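PDB 1RWR: filamentous hemagglutinin from Bordetella pertussis, which probably mediates adhesion of the bacterium to host cells, this fragment being the secretion domain thought to direct its export by the two-partner pathway. Local coordinates for residues A[191-195]-A[196-200]. Numbering follows the deposited sequence.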
ATOM      1  N   ASN A 191       9.463   8.575  -7.745  1.00 14.09           N
ATOM      2  CA  ASN A 191       8.595   9.624  -7.230  1.00 13.71           C
ATOM      3  C   ASN A 191       8.887   9.955  -5.797  1.00 13.16           C
ATOM      4  O   ASN A 191       9.259   9.103  -5.017  1.00 12.68           O
ATOM      5  CB  ASN A 191       7.116   9.188  -7.273  1.00 12.48           C
ATOM      6  CG  ASN A 191       6.554   9.071  -8.680  1.00 13.65           C
ATOM      7  OD1 ASN A 191       6.494  10.039  -9.421  1.00 14.68           O
ATOM      8  ND2 ASN A 191       6.124   7.862  -9.039  1.00 13.76           N
ATOM      9  N   ARG A 192       8.669  11.203  -5.425  1.00 13.88           N
ATOM     10  CA  ARG A 192       8.418  11.507  -4.038  1.00 14.81           C
ATOM     11  C   ARG A 192       6.907  11.454  -3.893  1.00 14.75           C
ATOM     12  O   ARG A 192       6.165  12.131  -4.639  1.00 14.68           O
ATOM     13  CB  ARG A 192       8.890  12.916  -3.653  1.00 15.68           C
ATOM     14  CG  ARG A 192       8.290  13.268  -2.271  1.00 19.97           C
ATOM     15  CD  ARG A 192       8.996  14.284  -1.559  1.00 23.49           C
ATOM     16  NE  ARG A 192      10.236  13.802  -0.972  1.00 23.97           N
ATOM     17  CZ  ARG A 192      10.854  14.443  -0.011  1.00 23.37           C
ATOM     18  NH1 ARG A 192      10.331  15.571   0.465  1.00 27.33           N
ATOM     19  NH2 ARG A 192      11.990  13.986   0.451  1.00 21.43           N
ATOM     20  N   TYR A 193       6.435  10.652  -2.946  1.00 14.19           N
ATOM     21  CA  TYR A 193       5.017  10.599  -2.625  1.00 14.46           C
ATOM     22  C   TYR A 193       4.771  11.217  -1.270  1.00 14.63           C
ATOM     23  O   TYR A 193       5.308  10.760  -0.252  1.00 15.21           O
ATOM     24  CB  TYR A 193       4.553   9.161  -2.610  1.00 14.76           C
ATOM     25  CG  TYR A 193       3.054   8.919  -2.652  1.00 14.28           C
ATOM     26  CD1 TYR A 193       2.319   9.176  -3.796  1.00 14.61           C
ATOM     27  CD2 TYR A 193       2.398   8.379  -1.563  1.00 14.60           C
ATOM     28  CE1 TYR A 193       0.957   8.909  -3.864  1.00 15.07           C
ATOM     29  CE2 TYR A 193       1.018   8.105  -1.624  1.00 13.61           C
ATOM     30  CZ  TYR A 193       0.324   8.353  -2.783  1.00 12.34           C
ATOM     31  OH  TYR A 193      -1.000   8.020  -2.879  1.00 13.39           O
ATOM     32  N   ASP A 194       3.995  12.284  -1.254  1.00 15.31           N
ATOM     33  CA  ASP A 194       3.648  12.907  -0.004  1.00 15.86           C
ATOM     34  C   ASP A 194       2.463  12.181   0.635  1.00 15.71           C
ATOM     35  O   ASP A 194       1.373  12.165   0.089  1.00 16.49           O
ATOM     36  CB  ASP A 194       3.273  14.365  -0.228  1.00 17.39           C
ATOM     37  CG  ASP A 194       2.888  15.022   1.061  1.00 21.64           C
ATOM     38  OD1 ASP A 194       3.747  15.006   1.958  1.00 26.63           O
ATOM     39  OD2 ASP A 194       1.780  15.508   1.305  1.00 25.75           O
ATOM     40  N   HIS A 195       2.660  11.653   1.823  1.00 15.85           N
ATOM     41  CA  HIS A 195       1.642  10.832   2.483  1.00 16.35           C
ATOM     42  C   HIS A 195       0.377  11.630   2.834  1.00 17.15           C
ATOM     43  O   HIS A 195      -0.745  11.121   2.738  1.00 16.95           O
ATOM     44  CB  HIS A 195       2.236  10.184   3.729  1.00 16.97           C
ATOM     45  CG  HIS A 195       1.270   9.320   4.455  1.00 19.01           C
ATOM     46  ND1 HIS A 195       1.017   8.006   4.093  1.00 22.38           N
ATOM     47  CD2 HIS A 195       0.458   9.592   5.497  1.00 18.63           C
ATOM     48  CE1 HIS A 195       0.090   7.513   4.892  1.00 18.97           C
ATOM     49  NE2 HIS A 195      -0.269   8.453   5.747  1.00 21.98           N
ATOM     50  N   ALA A 196       0.534  12.891   3.204  1.00 18.71           N
ATOM     51  CA  ALA A 196      -0.666  13.656   3.581  1.00 20.01           C
ATOM     52  C   ALA A 196      -1.545  14.041   2.383  1.00 20.90           C
ATOM     53  O   ALA A 196      -2.770  14.026   2.492  1.00 21.61           O
ATOM     54  CB  ALA A 196      -0.294  14.931   4.427  1.00 21.07           C
ATOM     55  N   THR A 197      -0.948  14.379   1.240  1.00 21.69           N
ATOM     56  CA  THR A 197      -1.741  14.802   0.059  1.00 20.79           C
ATOM     57  C   THR A 197      -2.001  13.693  -0.957  1.00 20.11           C
ATOM     58  O   THR A 197      -2.821  13.855  -1.891  1.00 18.91           O
ATOM     59  CB  THR A 197      -1.074  15.965  -0.650  1.00 21.55           C
ATOM     60  OG1 THR A 197       0.245  15.588  -1.077  1.00 20.58           O
ATOM     61  CG2 THR A 197      -0.887  17.153   0.319  1.00 22.70           C
ATOM     62  N   ARG A 198      -1.289  12.579  -0.778  1.00 18.88           N
ATOM     63  CA  ARG A 198      -1.278  11.482  -1.753  1.00 18.16           C
ATOM     64  C   ARG A 198      -0.955  11.955  -3.170  1.00 18.68           C
ATOM     65  O   ARG A 198      -1.596  11.522  -4.142  1.00 18.08           O
ATOM     66  CB  ARG A 198      -2.585  10.704  -1.677  1.00 18.28           C
ATOM     67  CG  ARG A 198      -2.782  10.121  -0.306  1.00 17.69           C
ATOM     68  CD  ARG A 198      -4.061   9.399  -0.102  1.00 17.62           C
ATOM     69  NE  ARG A 198      -4.240   8.243  -0.973  1.00 16.88           N
ATOM     70  CZ  ARG A 198      -5.269   8.060  -1.773  1.00 18.22           C
ATOM     71  NH1 ARG A 198      -6.232   9.003  -1.885  1.00 20.53           N
ATOM     72  NH2 ARG A 198      -5.370   6.939  -2.468  1.00 17.90           N
ATOM     73  N   ARG A 199       0.001  12.889  -3.272  1.00 19.60           N
ATOM     74  CA  ARG A 199       0.474  13.369  -4.561  1.00 20.26           C
ATOM     75  C   ARG A 199       1.887  12.859  -4.830  1.00 18.94           C
ATOM     76  O   ARG A 199       2.750  12.871  -3.942  1.00 18.26           O
ATOM     77  CB  ARG A 199       0.475  14.899  -4.644  1.00 21.90           C
ATOM     78  CG  ARG A 199      -0.894  15.525  -4.425  1.00 25.96           C
ATOM     79  CD  ARG A 199      -1.953  15.084  -5.369  1.00 31.24           C
ATOM     80  NE  ARG A 199      -1.543  15.178  -6.765  1.00 35.55           N
ATOM     81  CZ  ARG A 199      -2.076  14.484  -7.766  1.00 36.80           C
ATOM     82  NH1 ARG A 199      -3.077  13.625  -7.557  1.00 38.79           N
ATOM     83  NH2 ARG A 199      -1.600  14.668  -8.998  1.00 38.75           N
ATOM     84  N   ALA A 200       2.105  12.449  -6.069  1.00 18.45           N
ATOM     85  CA  ALA A 200       3.407  11.991  -6.546  1.00 18.66           C
ATOM     86  C   ALA A 200       4.056  13.059  -7.401  1.00 19.35           C
ATOM     87  O   ALA A 200       3.439  13.579  -8.330  1.00 20.79           O
ATOM     88  CB  ALA A 200       3.263  10.740  -7.350  1.00 18.87           C
TER
HETATM   89  O   HOH W   1      -2.667   9.085  -5.054  1.00 32.01           O
HETATM   90  O   HOH W   2       3.055  14.331   4.282  1.00 34.36           O
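D194 and T197 meet where a beta hairpin turns, and illustrate how a strand-end aspartate can organise the loop that follows. With its CG anti to the backbone N (chi1 179°), D194 turns its carboxylate toward the loop, where OD2 takes two bonds from the same residue. The T197 hydroxyl OG1 donates to D194 OD2 at 2.8 Å through the anti lone pair, while T197 N reaches that oxygen at 3.0 Å from above the carboxylate plane. This double grip on OD2 probably fixes the rotation of the carboxylate. The backbone closes the turn: R198 N makes a weak, bent bond to D194 O, and D194 N donates to R199 O at 3.0 Å. R198 has positive phi and psi (52°/40°), a left-handed conformation that helps bring the chain back.

The side chains of Y193 and A200, an antiparallel non-hydrogen-bonded pair with CA atoms 4.5 Å apart, leave the opposite face of the hairpin from D194. A200 CA also makes a CA-H...O contact to R192 O at 3.4 Å. The tyrosine ring reaches along the returning chain, with A200 CB at its edge, 4.0 Å from Y193 CD1. Farther out, Y193 OH lies 3.3 Å from R198 CB and shares a water with R198 O. Ring and guanidinium are nearly perpendicular, and D161 binds both polar ends.

Strand 199-202 edges a four-stranded antiparallel sheet, followed by 191-194, 135-140 and 128-132; Y193 packs on V163 and V187, of beta-helix strands 159-164 and 183-188, and A200 on V187.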